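Local coordinates for protein putative acetyltransferase Ta0821 (Thermoplasma acidophilum DSM 1728, PDB 3C26) that probably transfers an acyl group to an acceptor, as acetyltransferases of the GNAT family do, at residues F205-I210 with D216-D221; E166-A169 with C174-I177; P147-Q152 with N249-V254; T42-D47 with I177-M182. All blocks are in the same frame, centred on the assembly; numbering follows the deposited sequence.

From the N terminus, 42-47 opens contact 4 where helix 45-58 begins. Segment 147-152, on strand 141-153, opens contact 3 before contact 4 has closed, so these two cross. The short loop of contact 2, 166-169 with 174-177, follows; its second segment runs into 177-182, which shares Ile177 and ends contact 4. Contact 1, the hairpin 205-210 with 216-221, then closes locally. The loop of contact 3, completed only at 249-254, therefore encloses contacts 1 and 2. Contact 1 touches contacts 2 and 4, so its hairpin meets the small 174-183 hairpin and, through Thr44, the GNAT family region, while contact 3 lies beside the second subunit.

Contact 1 of 4, residues F205-I210 with D216-D221; sequences FVYFDI and DLFVND
An antiparallel beta hairpin pairs Phe205-Ile210 with Asp216-Asp221 and carries a classic beta bulge where Asn220 and Asp221 both face Phe205. Asn220 N bonds to Phe205 O, and Asp221 N adds a weak bond to the same oxygen. The Asn220 amide plane is turned 78° from the Phe205 ring, with Asn220 ND2 3.8 Å from Phe205 CD2, while its OD1 is held by Tyr146 and the backbone of Phe176. Farther along, Tyr207 and Phe218 form a hydrogen-bonded pair, and the Phe218 N to Tyr207 O bond is short and almost straight (2.7 Å, 174°). Asp209 and Asp216 pair likewise. Asp209 OD2 and Asp216 OD2 stay 5.1 Å apart; one water donates to both, probably easing the like charges, as does a salt bridge from Lys51 to Asp209, and Thr44 bonds to Asp216. On the other face, Leu217 CB lies 4.1 Å from Val206 CG1. Phe208 offers only CB, 4.2 Å from Leu217 CG: its own CG stands between backbone N and carbonyl carbon (chi1 67°), and the ring leads away from the partner strand. The arrangement is that of a bulged antiparallel hairpin within a larger sheet, flanked by strands 198-200 and 237-243.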
loop_
_atom_site.group_PDB
_atom_site.type_symbol
_atom_site.label_atom_id
_atom_site.label_comp_id
_atom_site.label_asym_id
_atom_site.label_seq_id
_atom_site.Cartn_x
_atom_site.Cartn_y
_atom_site.Cartn_z
ATOM N N PHE A 205 13.255 5.014 -22.698
ATOM C CA PHE A 205 12.102 4.494 -23.395
ATOM C C PHE A 205 10.924 4.605 -22.445
ATOM O O PHE A 205 10.733 3.769 -21.578
ATOM C CB PHE A 205 12.351 3.061 -23.841
ATOM C CG PHE A 205 11.337 2.539 -24.819
ATOM C CD1 PHE A 205 11.722 2.026 -26.036
ATOM C CD2 PHE A 205 9.996 2.623 -24.539
ATOM C CE1 PHE A 205 10.769 1.556 -26.937
ATOM C CE2 PHE A 205 9.050 2.166 -25.417
ATOM C CZ PHE A 205 9.426 1.621 -26.616
ATOM N N VAL A 206 10.186 5.706 -22.598
ATOM C CA VAL A 206 9.057 6.057 -21.757
ATOM C C VAL A 206 7.754 6.266 -22.543
ATOM O O VAL A 206 7.675 6.984 -23.538
ATOM C CB VAL A 206 9.339 7.381 -20.936
ATOM C CG1 VAL A 206 8.183 7.756 -20.016
ATOM C CG2 VAL A 206 10.611 7.244 -20.137
ATOM N N TYR A 207 6.746 5.587 -22.077
ATOM C CA TYR A 207 5.406 5.769 -22.610
ATOM C C TYR A 207 4.624 6.665 -21.635
ATOM O O TYR A 207 4.617 6.427 -20.438
ATOM C CB TYR A 207 4.700 4.422 -22.789
ATOM C CG TYR A 207 3.287 4.634 -23.247
ATOM C CD1 TYR A 207 2.978 4.806 -24.582
ATOM C CD2 TYR A 207 2.265 4.758 -22.315
ATOM C CE1 TYR A 207 1.662 5.037 -24.984
ATOM C CE2 TYR A 207 0.977 5.012 -22.698
ATOM C CZ TYR A 207 0.674 5.159 -24.006
ATOM O OH TYR A 207 -0.652 5.415 -24.304
ATOM N N PHE A 208 4.004 7.712 -22.159
ATOM C CA PHE A 208 3.205 8.615 -21.352
ATOM C C PHE A 208 1.765 8.783 -21.856
ATOM O O PHE A 208 1.475 8.643 -23.035
ATOM C CB PHE A 208 3.881 9.999 -21.162
ATOM C CG PHE A 208 3.983 10.800 -22.399
ATOM C CD1 PHE A 208 2.944 11.645 -22.795
ATOM C CD2 PHE A 208 5.132 10.760 -23.158
ATOM C CE1 PHE A 208 3.036 12.361 -23.968
ATOM C CE2 PHE A 208 5.211 11.467 -24.312
ATOM C CZ PHE A 208 4.167 12.299 -24.706
ATOM N N ASP A 209 0.885 9.058 -20.892
ATOM C CA ASP A 209 -0.538 9.252 -21.130
ATOM C C ASP A 209 -1.030 10.380 -20.232
ATOM O O ASP A 209 -1.118 10.253 -19.020
ATOM C CB ASP A 209 -1.316 7.942 -20.857
ATOM C CG ASP A 209 -2.795 8.046 -21.219
ATOM O OD1 ASP A 209 -3.180 9.030 -21.834
ATOM O OD2 ASP A 209 -3.572 7.132 -20.867
ATOM N N ILE A 210 -1.237 11.519 -20.873
ATOM C CA ILE A 210 -1.735 12.726 -20.236
ATOM C C ILE A 210 -3.250 12.607 -20.216
ATOM O O ILE A 210 -3.882 12.306 -21.246
ATOM C CB ILE A 210 -1.407 13.952 -21.070
ATOM C CG1 ILE A 210 0.110 14.121 -21.179
ATOM C CG2 ILE A 210 -2.143 15.197 -20.529
ATOM C CD1 ILE A 210 0.490 15.286 -22.049
ATOM N N ASP A 216 0.247 9.675 -16.471
ATOM C CA ASP A 216 0.902 8.429 -16.159
ATOM C C ASP A 216 2.105 8.275 -17.095
ATOM O O ASP A 216 2.003 8.572 -18.285
ATOM C CB ASP A 216 -0.045 7.217 -16.404
ATOM C CG ASP A 216 -1.277 7.180 -15.479
ATOM O OD1 ASP A 216 -1.201 7.536 -14.294
ATOM O OD2 ASP A 216 -2.347 6.751 -15.947
ATOM N N LEU A 217 3.230 7.836 -16.527
ATOM C CA LEU A 217 4.452 7.550 -17.246
ATOM C C LEU A 217 4.938 6.169 -16.922
ATOM O O LEU A 217 5.095 5.815 -15.765
ATOM C CB LEU A 217 5.568 8.605 -16.953
ATOM C CG LEU A 217 5.093 10.065 -17.189
ATOM C CD1 LEU A 217 4.574 10.723 -15.909
ATOM C CD2 LEU A 217 6.227 10.912 -17.797
ATOM N N PHE A 218 5.143 5.379 -17.958
ATOM C CA PHE A 218 5.691 4.046 -17.836
ATOM C C PHE A 218 7.154 4.038 -18.264
ATOM O O PHE A 218 7.497 4.149 -19.445
ATOM C CB PHE A 218 4.922 3.063 -18.692
ATOM C CG PHE A 218 3.610 2.717 -18.161
ATOM C CD1 PHE A 218 2.561 3.621 -18.204
ATOM C CD2 PHE A 218 3.412 1.486 -17.547
ATOM C CE1 PHE A 218 1.330 3.283 -17.697
ATOM C CE2 PHE A 218 2.150 1.129 -17.042
ATOM C CZ PHE A 218 1.132 2.027 -17.098
ATOM N N VAL A 219 8.026 3.875 -17.292
ATOM C CA VAL A 219 9.460 3.929 -17.556
ATOM C C VAL A 219 9.945 2.536 -17.824
ATOM O O VAL A 219 10.190 1.750 -16.916
ATOM C CB VAL A 219 10.214 4.564 -16.416
ATOM C CG1 VAL A 219 11.727 4.761 -16.774
ATOM C CG2 VAL A 219 9.562 5.887 -16.104
ATOM N N ASN A 220 10.072 2.263 -19.111
ATOM C CA ASN A 220 10.521 0.960 -19.635
ATOM C C ASN A 220 12.035 0.780 -19.659
ATOM O O ASN A 220 12.547 -0.338 -19.652
ATOM C CB ASN A 220 9.960 0.759 -21.037
ATOM C CG ASN A 220 8.443 0.525 -21.034
ATOM O OD1 ASN A 220 7.973 -0.407 -20.395
ATOM N ND2 ASN A 220 7.687 1.377 -21.729
ATOM N N ASP A 221 12.725 1.907 -19.742
ATOM C CA ASP A 221 14.184 1.968 -19.760
ATOM C C ASP A 221 14.667 3.396 -19.551
ATOM O O ASP A 221 14.011 4.381 -19.904
ATOM C CB ASP A 221 14.793 1.397 -21.059
ATOM C CG ASP A 221 16.270 0.940 -20.869
ATOM O OD1 ASP A 221 16.853 1.188 -19.765
ATOM O OD2 ASP A 221 16.798 0.294 -21.806
HETATM O O HOH W 1 -3.103 6.145 -18.577
#

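Contact 2 of 4, residues E166-A169 with C174-I177; sequences ERYA and CFFI
Tyr168 swings its ring out with CG trans to the backbone N (chi1 180°), and Phe175 sets CG beside its own N, on the far side from the carbonyl carbon (chi1 -39°); together these torsions bring the rings together although the backbones are far apart. The CA atoms of Tyr168 and Phe175 are 12.1 Å apart, so the two strands form no ladder with each other and the contact is carried by the two aromatic side chains. It is an offset edge-to-face pair. The edge of Phe175 is presented toward the face of Tyr168, with planes at 68° and ring centroids 5.8 Å apart. The offset places the touching point at one corner: Tyr168 CE2 lies 3.8 Å from Phe175 CE2 and 4.1 Å from Phe175 CZ, close to the plane of the phenylalanine ring.

The tyrosine ring has a second anchor in its hydroxyl, which bonds to Asp221 and to the backbone N of Trp172; these bonds probably hold the direction in which the side chain points. Phe205 stacks on Phe175 and meets Tyr168 edge-to-face, and Pro187 of helix 187-193 touches both members of the pair. Strand 174-177 is half of a small hairpin with 180-183: the backbone of Phe175 bonds to that of Met182, and the disulfide of Cys174 with Cys183 ties the two strands. The arrangement is an aromatic cluster of three rings, with edge-to-face and stacked pairs, joining strand 164-168 to a disulfide-linked beta hairpin.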
loop_
_atom_site.group_PDB
_atom_site.type_symbol
_atom_site.label_atom_id
_atom_site.label_comp_id
_atom_site.label_asym_id
_atom_site.label_seq_id
_atom_site.Cartn_x
_atom_site.Cartn_y
_atom_site.Cartn_z
ATOM N N GLU A 166 13.565 9.361 -31.325
ATOM C CA GLU A 166 14.889 8.901 -31.717
ATOM C C GLU A 166 15.001 7.384 -31.650
ATOM O O GLU A 166 14.029 6.678 -31.450
ATOM C CB GLU A 166 15.943 9.527 -30.819
ATOM C CG GLU A 166 15.947 11.042 -30.889
ATOM C CD GLU A 166 16.377 11.588 -32.265
ATOM O OE1 GLU A 166 16.382 10.825 -33.273
ATOM O OE2 GLU A 166 16.728 12.793 -32.334
ATOM N N ARG A 167 16.223 6.906 -31.805
ATOM C CA ARG A 167 16.502 5.465 -31.808
ATOM C C ARG A 167 16.756 4.928 -30.405
ATOM O O ARG A 167 17.387 5.570 -29.578
ATOM C CB ARG A 167 17.697 5.125 -32.727
ATOM N N TYR A 168 16.228 3.736 -30.179
ATOM C CA TYR A 168 16.373 3.023 -28.922
ATOM C C TYR A 168 17.580 2.109 -28.993
ATOM O O TYR A 168 17.590 1.086 -29.701
ATOM C CB TYR A 168 15.166 2.170 -28.621
ATOM C CG TYR A 168 15.267 1.406 -27.332
ATOM C CD1 TYR A 168 15.587 2.047 -26.157
ATOM C CD2 TYR A 168 14.988 0.047 -27.283
ATOM C CE1 TYR A 168 15.646 1.372 -24.997
ATOM C CE2 TYR A 168 15.011 -0.643 -26.091
ATOM C CZ TYR A 168 15.380 0.015 -24.957
ATOM O OH TYR A 168 15.424 -0.644 -23.733
ATOM N N ALA A 169 18.573 2.504 -28.223
ATOM C CA ALA A 169 19.870 1.820 -28.164
ATOM C C ALA A 169 19.907 0.880 -26.975
ATOM O O ALA A 169 20.867 0.174 -26.741
ATOM C CB ALA A 169 21.016 2.872 -28.090
ATOM N N CYS A 174 10.724 -5.925 -24.534
ATOM C CA CYS A 174 9.291 -5.970 -24.129
ATOM C C CYS A 174 9.085 -4.757 -23.306
ATOM O O CYS A 174 9.948 -4.404 -22.505
ATOM C CB CYS A 174 8.903 -7.208 -23.348
ATOM S SG CYS A 174 9.268 -8.716 -24.183
ATOM N N PHE A 175 7.947 -4.119 -23.551
ATOM C CA PHE A 175 7.589 -2.831 -22.988
ATOM C C PHE A 175 6.121 -2.704 -22.677
ATOM O O PHE A 175 5.290 -3.337 -23.280
ATOM C CB PHE A 175 7.791 -1.698 -24.029
ATOM C CG PHE A 175 8.999 -1.834 -24.889
ATOM C CD1 PHE A 175 8.943 -2.555 -26.073
ATOM C CD2 PHE A 175 10.170 -1.152 -24.561
ATOM C CE1 PHE A 175 10.032 -2.664 -26.864
ATOM C CE2 PHE A 175 11.286 -1.256 -25.366
ATOM C CZ PHE A 175 11.217 -2.013 -26.517
ATOM N N PHE A 176 5.837 -1.825 -21.731
ATOM C CA PHE A 176 4.472 -1.417 -21.413
ATOM C C PHE A 176 4.180 -0.250 -22.302
ATOM O O PHE A 176 4.862 0.765 -22.239
ATOM C CB PHE A 176 4.277 -1.011 -19.950
ATOM C CG PHE A 176 3.355 -1.904 -19.190
ATOM C CD1 PHE A 176 2.114 -2.235 -19.699
ATOM C CD2 PHE A 176 3.686 -2.356 -17.935
ATOM C CE1 PHE A 176 1.221 -3.034 -19.003
ATOM C CE2 PHE A 176 2.800 -3.164 -17.227
ATOM C CZ PHE A 176 1.551 -3.487 -17.782
ATOM N N ILE A 177 3.220 -0.428 -23.195
ATOM C CA ILE A 177 2.765 0.650 -24.013
ATOM C C ILE A 177 1.237 0.707 -23.970
ATOM O O ILE A 177 0.553 -0.279 -24.256
ATOM C CB ILE A 177 3.244 0.510 -25.428
ATOM C CG1 ILE A 177 4.785 0.512 -25.462
ATOM C CG2 ILE A 177 2.744 1.654 -26.294
ATOM C CD1 ILE A 177 5.334 0.592 -26.865
#

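Contact 3 of 4, residues P147-Q152 with N249-V254; sequences PIYTFQ and NGLPYV
Leu251 lays its CD1 methyl over one face of the Tyr149 ring, 4.0 Å from the centroid and 26° off the ring normal, a CH-pi contact displaced toward the hydroxyl end, where CD1 comes to 3.6 Å from Tyr149 CZ. At the rim of the same ring, near its plane, Tyr253 O sits 3.6 Å from Tyr149 CE2, and Tyr253 CD1 packs against Tyr149 CD2. A water bridges the two residues, 2.7 Å from Tyr149 OH and donating to Tyr253 O at 2.6 Å.

Two residues along the strand, Phe151 places CG beside its backbone N (chi1 -68°), which brings its ring to Tyr253 as well. The edge of Phe151 points at the face of Tyr253, planes at 80° and centroids 5.7 Å apart, while Pro252 CG covers the opposite face. A leucine in place of Tyr149 would probably leave the bridging water without its phenolic partner and the Leu251 methyl without a ring face to rest on.

Gln152 bonds to Leu251 O of the second subunit, and Leu251 O here receives the matching bond from Gln152 of that subunit. Direct contact between strand and loop is thus largely apolar, with the Tyr253 carbonyl at the edge of the tyrosine ring; the hydrogen-bonded link between the segments passes through the water, while the direct polar bonds of Gln152 and of Leu251 O run to the other copy of the protein.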
loop_
_atom_site.group_PDB
_atom_site.type_symbol
_atom_site.label_atom_id
_atom_site.label_comp_id
_atom_site.label_asym_id
_atom_site.label_seq_id
_atom_site.Cartn_x
_atom_site.Cartn_y
_atom_site.Cartn_z
ATOM N N PRO A 147 7.202 -1.246 -10.144
ATOM C CA PRO A 147 6.922 -0.496 -8.934
ATOM C C PRO A 147 6.314 0.860 -9.263
ATOM O O PRO A 147 6.654 1.464 -10.267
ATOM C CB PRO A 147 8.301 -0.330 -8.298
ATOM C CG PRO A 147 9.072 -1.386 -8.765
ATOM C CD PRO A 147 8.572 -1.777 -10.137
ATOM N N ILE A 148 5.392 1.301 -8.411
ATOM C CA ILE A 148 4.587 2.520 -8.637
ATOM C C ILE A 148 4.964 3.674 -7.713
ATOM O O ILE A 148 5.001 3.509 -6.522
ATOM C CB ILE A 148 3.120 2.217 -8.378
ATOM C CG1 ILE A 148 2.576 1.133 -9.339
ATOM C CG2 ILE A 148 2.289 3.505 -8.518
ATOM C CD1 ILE A 148 1.153 0.596 -8.974
ATOM N N TYR A 149 5.231 4.835 -8.286
ATOM C CA TYR A 149 5.643 6.053 -7.560
ATOM C C TYR A 149 4.705 7.152 -7.900
ATOM O O TYR A 149 4.615 7.550 -9.052
ATOM C CB TYR A 149 7.062 6.486 -7.971
ATOM C CG TYR A 149 8.050 5.373 -7.842
ATOM C CD1 TYR A 149 8.148 4.394 -8.823
ATOM C CD2 TYR A 149 8.838 5.243 -6.689
ATOM C CE1 TYR A 149 9.038 3.318 -8.689
ATOM C CE2 TYR A 149 9.693 4.195 -6.547
ATOM C CZ TYR A 149 9.811 3.239 -7.569
ATOM O OH TYR A 149 10.677 2.172 -7.408
ATOM N N THR A 150 3.981 7.633 -6.896
ATOM C CA THR A 150 2.985 8.665 -7.094
ATOM C C THR A 150 3.443 9.963 -6.483
ATOM O O THR A 150 3.919 10.014 -5.357
ATOM C CB THR A 150 1.567 8.300 -6.533
ATOM O OG1 THR A 150 1.085 7.064 -7.077
ATOM C CG2 THR A 150 0.549 9.378 -6.901
ATOM N N PHE A 151 3.271 11.020 -7.262
ATOM C CA PHE A 151 3.713 12.359 -6.901
ATOM C C PHE A 151 2.600 13.352 -6.985
ATOM O O PHE A 151 1.630 13.209 -7.741
ATOM C CB PHE A 151 4.880 12.809 -7.792
ATOM C CG PHE A 151 6.141 12.038 -7.546
ATOM C CD1 PHE A 151 7.030 12.445 -6.585
ATOM C CD2 PHE A 151 6.394 10.858 -8.228
ATOM C CE1 PHE A 151 8.170 11.697 -6.311
ATOM C CE2 PHE A 151 7.544 10.086 -7.955
ATOM C CZ PHE A 151 8.422 10.510 -7.015
ATOM N N GLN A 152 2.727 14.369 -6.162
ATOM C CA GLN A 152 1.752 15.432 -6.202
ATOM C C GLN A 152 2.450 16.541 -6.866
ATOM O O GLN A 152 3.271 17.236 -6.267
ATOM C CB GLN A 152 1.119 15.811 -4.866
ATOM C CG GLN A 152 1.965 15.733 -3.648
ATOM C CD GLN A 152 1.105 15.755 -2.387
ATOM O OE1 GLN A 152 -0.085 15.485 -2.438
ATOM N NE2 GLN A 152 1.712 16.043 -1.265
ATOM N N ASN A 249 15.194 -0.365 -8.689
ATOM C CA ASN A 249 16.120 -0.856 -7.697
ATOM C C ASN A 249 17.153 0.208 -7.390
ATOM O O ASN A 249 17.762 0.219 -6.335
ATOM C CB ASN A 249 16.750 -2.186 -8.171
ATOM C CG ASN A 249 15.744 -3.351 -8.170
ATOM O OD1 ASN A 249 14.719 -3.309 -7.490
ATOM N ND2 ASN A 249 16.046 -4.390 -8.922
ATOM N N GLY A 250 17.317 1.146 -8.304
ATOM C CA GLY A 250 18.314 2.221 -8.148
ATOM C C GLY A 250 17.699 3.563 -7.727
ATOM O O GLY A 250 18.358 4.589 -7.687
ATOM N N LEU A 251 16.431 3.543 -7.371
ATOM C CA LEU A 251 15.737 4.764 -6.929
ATOM C C LEU A 251 15.759 4.873 -5.389
ATOM O O LEU A 251 15.742 3.865 -4.709
ATOM C CB LEU A 251 14.281 4.773 -7.425
ATOM C CG LEU A 251 14.043 4.992 -8.916
ATOM C CD1 LEU A 251 12.545 4.801 -9.273
ATOM C CD2 LEU A 251 14.525 6.345 -9.389
ATOM N N PRO A 252 15.786 6.099 -4.826
ATOM C CA PRO A 252 15.767 6.222 -3.342
ATOM C C PRO A 252 14.467 5.824 -2.650
ATOM O O PRO A 252 14.475 5.290 -1.561
ATOM C CB PRO A 252 15.987 7.728 -3.099
ATOM C CG PRO A 252 15.710 8.392 -4.389
ATOM C CD PRO A 252 16.132 7.379 -5.457
ATOM N N TYR A 253 13.351 6.112 -3.264
ATOM C CA TYR A 253 12.064 5.816 -2.660
ATOM C C TYR A 253 11.808 4.350 -2.819
ATOM O O TYR A 253 12.111 3.771 -3.848
ATOM C CB TYR A 253 10.930 6.538 -3.370
ATOM C CG TYR A 253 11.375 7.705 -4.170
ATOM C CD1 TYR A 253 11.790 7.533 -5.487
ATOM C CD2 TYR A 253 11.413 8.972 -3.627
ATOM C CE1 TYR A 253 12.228 8.578 -6.245
ATOM C CE2 TYR A 253 11.854 10.046 -4.398
ATOM C CZ TYR A 253 12.252 9.833 -5.704
ATOM O OH TYR A 253 12.694 10.882 -6.483
ATOM N N VAL A 254 11.257 3.759 -1.774
ATOM C CA VAL A 254 10.815 2.386 -1.802
ATOM C C VAL A 254 9.283 2.362 -1.964
ATOM O O VAL A 254 8.565 2.769 -1.056
ATOM C CB VAL A 254 11.163 1.698 -0.512
ATOM C CG1 VAL A 254 10.621 0.274 -0.491
ATOM C CG2 VAL A 254 12.665 1.738 -0.292
HETATM O O HOH W 2 12.611 1.947 -5.607
#

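Contact 4 of 4, residues T42-D47 with I177-M182; sequences TGTMDD and IDWKYM
Trp179 packs CH2 and CZ3 of its six-membered ring obliquely against Met45 in the first turn of helix 45-58, and there the packing is close: Trp179 CH2 lies 3.5 Å from Met45 CA, and Trp179 CZ3 lies 3.6 Å from Met45 CG. OG1 of Thr44, the residue just before the helix, meets the indole edge near its plane, 3.9 Å from Trp179 CZ2, and bonds to Tyr242. The end of Met45, a selenomethionine, makes longer contacts. Its chain bends at the last torsion (chi3 64°) and leads away, SE standing 5.0 Å from the centroid of the six-membered ring and 59° off its normal, an oblique Met-aromatic contact in a partly exposed residue. A nitrate, probably from the crystallisation liquor, has its nearest atom about 4 Å from the Met45 side chain.

Trp179 sits in the type I' turn from Ile177 to Lys180, with Tyr48 stacked on its indole and Phe218 meeting it edge-to-face. Putting a serine at Trp179 would probably open a gap beside Met45 and deprive Tyr48 and Phe218 of an aromatic neighbour. The contact therefore rests on dispersion and shape, a hairpin turn docking through one indole onto the start of a helix in the GNAT family region.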
loop_
_atom_site.group_PDB
_atom_site.type_symbol
_atom_site.label_atom_id
_atom_site.label_comp_id
_atom_site.label_asym_id
_atom_site.label_seq_id
_atom_site.Cartn_x
_atom_site.Cartn_y
_atom_site.Cartn_z
ATOM N N THR A 42 -4.419 3.890 -4.858
ATOM C CA THR A 42 -2.956 4.047 -4.831
ATOM C C THR A 42 -2.319 3.803 -6.223
ATOM O O THR A 42 -1.094 3.833 -6.381
ATOM C CB THR A 42 -2.268 3.182 -3.735
ATOM O OG1 THR A 42 -2.338 1.807 -4.071
ATOM C CG2 THR A 42 -2.868 3.432 -2.355
ATOM N N GLY A 43 -3.191 3.547 -7.201
ATOM C CA GLY A 43 -2.839 3.346 -8.591
ATOM C C GLY A 43 -3.831 3.974 -9.520
ATOM O O GLY A 43 -4.842 4.547 -9.073
ATOM N N THR A 44 -3.595 3.841 -10.828
ATOM C CA THR A 44 -4.413 4.556 -11.801
ATOM C C THR A 44 -4.994 3.697 -12.895
ATOM O O THR A 44 -5.615 4.187 -13.829
ATOM C CB THR A 44 -3.628 5.729 -12.419
ATOM O OG1 THR A 44 -2.558 5.227 -13.213
ATOM C CG2 THR A 44 -3.087 6.661 -11.347
HETATM N N MSE A 45 -4.843 2.390 -12.748
HETATM C CA MSE A 45 -5.407 1.482 -13.726
HETATM C C MSE A 45 -6.931 1.601 -13.815
HETATM O O MSE A 45 -7.507 1.495 -14.882
HETATM C CB MSE A 45 -5.052 0.037 -13.420
HETATM C CG MSE A 45 -5.345 -0.878 -14.563
HETATM SE SE MSE A 45 -4.400 -2.601 -14.504
HETATM C CE MSE A 45 -5.162 -3.362 -12.885
ATOM N N ASP A 46 -7.569 1.837 -12.685
ATOM C CA ASP A 46 -9.039 1.933 -12.638
ATOM C C ASP A 46 -9.532 3.140 -13.384
ATOM O O ASP A 46 -10.555 3.079 -14.063
ATOM C CB ASP A 46 -9.614 1.946 -11.192
ATOM C CG ASP A 46 -9.766 0.538 -10.599
ATOM O OD1 ASP A 46 -10.826 -0.080 -10.803
ATOM O OD2 ASP A 46 -8.813 0.009 -9.988
ATOM N N ASP A 47 -8.793 4.229 -13.265
ATOM C CA ASP A 47 -9.161 5.472 -13.911
ATOM C C ASP A 47 -8.941 5.357 -15.409
ATOM O O ASP A 47 -9.641 5.992 -16.201
ATOM C CB ASP A 47 -8.308 6.645 -13.411
ATOM C CG ASP A 47 -8.471 6.909 -11.909
ATOM O OD1 ASP A 47 -9.586 7.149 -11.423
ATOM O OD2 ASP A 47 -7.463 6.837 -11.228
ATOM N N ILE A 177 3.220 -0.428 -23.195
ATOM C CA ILE A 177 2.765 0.650 -24.013
ATOM C C ILE A 177 1.237 0.707 -23.970
ATOM O O ILE A 177 0.553 -0.279 -24.256
ATOM C CB ILE A 177 3.244 0.510 -25.428
ATOM C CG1 ILE A 177 4.785 0.512 -25.462
ATOM C CG2 ILE A 177 2.744 1.654 -26.294
ATOM C CD1 ILE A 177 5.334 0.592 -26.865
ATOM N N ASP A 178 0.711 1.863 -23.616
ATOM C CA ASP A 178 -0.758 2.013 -23.521
ATOM C C ASP A 178 -1.393 0.817 -22.821
ATOM O O ASP A 178 -2.317 0.185 -23.331
ATOM C CB ASP A 178 -1.374 2.186 -24.903
ATOM C CG ASP A 178 -2.891 2.463 -24.863
ATOM O OD1 ASP A 178 -3.372 3.055 -23.911
ATOM O OD2 ASP A 178 -3.597 2.108 -25.824
ATOM N N TRP A 179 -0.835 0.487 -21.661
ATOM C CA TRP A 179 -1.334 -0.573 -20.745
ATOM C C TRP A 179 -1.325 -2.001 -21.279
ATOM O O TRP A 179 -2.020 -2.891 -20.772
ATOM C CB TRP A 179 -2.731 -0.238 -20.196
ATOM C CG TRP A 179 -2.746 0.973 -19.348
ATOM C CD1 TRP A 179 -2.892 2.271 -19.790
ATOM C CD2 TRP A 179 -2.566 1.060 -17.923
ATOM N NE1 TRP A 179 -2.807 3.122 -18.740
ATOM C CE2 TRP A 179 -2.643 2.420 -17.580
ATOM C CE3 TRP A 179 -2.335 0.123 -16.912
ATOM C CZ2 TRP A 179 -2.506 2.880 -16.268
ATOM C CZ3 TRP A 179 -2.214 0.588 -15.601
ATOM C CH2 TRP A 179 -2.286 1.952 -15.305
ATOM N N LYS A 180 -0.521 -2.175 -22.307
ATOM C CA LYS A 180 -0.291 -3.441 -22.958
ATOM C C LYS A 180 1.210 -3.745 -22.865
ATOM O O LYS A 180 2.039 -2.912 -23.172
ATOM C CB LYS A 180 -0.766 -3.362 -24.421
ATOM C CG LYS A 180 -2.255 -3.119 -24.595
ATOM C CD LYS A 180 -2.649 -2.747 -26.037
ATOM C CE LYS A 180 -2.532 -1.264 -26.270
ATOM N NZ LYS A 180 -2.800 -0.777 -27.708
ATOM N N TYR A 181 1.541 -4.945 -22.396
ATOM C CA TYR A 181 2.926 -5.399 -22.361
ATOM C C TYR A 181 3.201 -6.198 -23.648
ATOM O O TYR A 181 2.700 -7.305 -23.852
ATOM C CB TYR A 181 3.223 -6.229 -21.089
ATOM C CG TYR A 181 4.704 -6.372 -20.792
ATOM C CD1 TYR A 181 5.439 -5.291 -20.263
ATOM C CD2 TYR A 181 5.371 -7.569 -21.008
ATOM C CE1 TYR A 181 6.764 -5.407 -19.962
ATOM C CE2 TYR A 181 6.710 -7.665 -20.739
ATOM C CZ TYR A 181 7.408 -6.590 -20.231
ATOM O OH TYR A 181 8.751 -6.735 -19.959
HETATM N N MSE A 182 4.041 -5.628 -24.486
HETATM C CA MSE A 182 4.290 -6.157 -25.816
HETATM C C MSE A 182 5.767 -6.190 -26.151
HETATM O O MSE A 182 6.544 -5.377 -25.677
HETATM C CB MSE A 182 3.569 -5.265 -26.852
HETATM C CG MSE A 182 4.080 -3.840 -26.912
HETATM SE SE MSE A 182 3.169 -2.634 -28.217
HETATM C CE MSE A 182 1.519 -2.301 -27.275
#